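Local coordinates for protein FucU (Bifidobacterium longum subsp. infantis, PDB 3MVK), which probably interconverts the anomers of L-fucose and the pyranose and furanose forms of beta-D-ribose, at residues Ile8-Pro11 with Glu12-Lys15. Sequence-based numbering, arbitrary orientation.
Sequences IIPP and ELLK
Ile9 lays its CG2 methyl over the first turn of helix 11-19, 3.8 Å from Leu13 CB and 3.7 Å from Leu14 N, its side chain crossing that of Leu13 at about a right angle. The methyl gets there because CG2 stands anti to the backbone N while CG1 lies beside that N (chi1 -62°). The Pro10 ring packs beside it, CD 3.9 Å from Leu13 CB, and Leu13 itself continues onto Met47, Cys124 and Ile126. This apolar side is tight and buried. Its polar counterpart is Pro10 O, which accepts a hydrogen bond from Leu14 N (3.1 Å, 154° at the hydrogen) and a weak, bent one from Leu13 N (3.0 Å). One residue on, Pro11 O takes Lys15 N at 3.1 Å in a straighter bond. The more open side belongs to Glu12, which runs out extended, and Lys15, which bends just before NZ to salt-bridge Glu19; here Lys15 meets Pro11, and Pro11 and Glu12 meet Lys15, of a second subunit. Pro10 is the N-cap and Pro11 takes the first helical position (N1), a site proline favours because its missing N-H is not required there, in a helix packed on strands 43-47 and 124-128 at one end of the sheet.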
loop_
_atom_site.group_PDB
_atom_site.type_symbol
_atom_site.label_atom_id
_atom_site.label_comp_id
_atom_site.label_asym_id
_atom_site.label_seq_id
_atom_site.Cartn_x
_atom_site.Cartn_y
_atom_site.Cartn_z
ATOM N N ILE G 8 -23.561 5.561 19.496
ATOM C CA ILE G 8 -22.599 6.519 18.950
ATOM C C ILE G 8 -21.237 5.912 18.568
ATOM O O ILE G 8 -20.471 6.537 17.830
ATOM C CB ILE G 8 -22.390 7.773 19.861
ATOM C CG1 ILE G 8 -21.638 7.400 21.134
ATOM C CG2 ILE G 8 -23.755 8.485 20.144
ATOM C CD1 ILE G 8 -21.140 8.646 21.889
ATOM N N ILE G 9 -20.953 4.704 19.043
ATOM C CA ILE G 9 -19.643 4.073 18.774
ATOM C C ILE G 9 -19.622 3.485 17.346
ATOM O O ILE G 9 -20.390 2.550 17.075
ATOM C CB ILE G 9 -19.325 2.977 19.828
ATOM C CG1 ILE G 9 -19.242 3.605 21.239
ATOM C CG2 ILE G 9 -18.017 2.231 19.492
ATOM C CD1 ILE G 9 -19.123 2.595 22.368
ATOM N N PRO G 10 -18.756 4.014 16.445
ATOM C CA PRO G 10 -18.694 3.460 15.078
ATOM C C PRO G 10 -18.020 2.074 15.083
ATOM O O PRO G 10 -17.321 1.726 16.059
ATOM C CB PRO G 10 -17.860 4.491 14.311
ATOM C CG PRO G 10 -16.959 5.109 15.372
ATOM C CD PRO G 10 -17.805 5.135 16.634
ATOM N N PRO G 11 -18.231 1.276 14.017
ATOM C CA PRO G 11 -17.700 -0.095 14.023
ATOM C C PRO G 11 -16.183 -0.180 14.266
ATOM O O PRO G 11 -15.760 -1.064 14.994
ATOM C CB PRO G 11 -18.065 -0.621 12.631
ATOM C CG PRO G 11 -19.350 0.164 12.285
ATOM C CD PRO G 11 -19.073 1.540 12.835
ATOM N N GLU G 12 -15.397 0.729 13.693
ATOM C CA GLU G 12 -13.962 0.764 13.967
ATOM C C GLU G 12 -13.614 0.955 15.436
ATOM O O GLU G 12 -12.665 0.351 15.939
ATOM C CB GLU G 12 -13.280 1.847 13.151
ATOM C CG GLU G 12 -11.781 1.912 13.450
ATOM C CD GLU G 12 -11.046 2.898 12.591
ATOM O OE1 GLU G 12 -11.697 3.812 12.018
ATOM O OE2 GLU G 12 -9.800 2.754 12.515
ATOM N N LEU G 13 -14.348 1.810 16.134
ATOM C CA LEU G 13 -14.034 2.018 17.544
ATOM C C LEU G 13 -14.428 0.779 18.368
ATOM O O LEU G 13 -13.756 0.421 19.338
ATOM C CB LEU G 13 -14.708 3.291 18.076
ATOM C CG LEU G 13 -14.407 3.653 19.527
ATOM C CD1 LEU G 13 -12.898 3.791 19.766
ATOM C CD2 LEU G 13 -15.130 4.971 19.828
ATOM N N LEU G 14 -15.490 0.084 17.962
ATOM C CA LEU G 14 -15.896 -1.111 18.697
ATOM C C LEU G 14 -14.769 -2.132 18.583
ATOM O O LEU G 14 -14.376 -2.741 19.591
ATOM C CB LEU G 14 -17.222 -1.658 18.161
ATOM C CG LEU G 14 -17.766 -2.915 18.832
ATOM C CD1 LEU G 14 -17.931 -2.733 20.349
ATOM C CD2 LEU G 14 -19.083 -3.289 18.168
ATOM N N LYS G 15 -14.225 -2.269 17.373
ATOM C CA LYS G 15 -13.078 -3.157 17.141
ATOM C C LYS G 15 -11.892 -2.782 18.041
ATOM O O LYS G 15 -11.280 -3.644 18.686
ATOM C CB LYS G 15 -12.650 -3.127 15.677
ATOM C CG LYS G 15 -11.444 -4.013 15.407
ATOM C CD LYS G 15 -11.184 -4.141 13.898
ATOM C CE LYS G 15 -10.061 -5.134 13.585
ATOM N NZ LYS G 15 -8.692 -4.619 13.890
#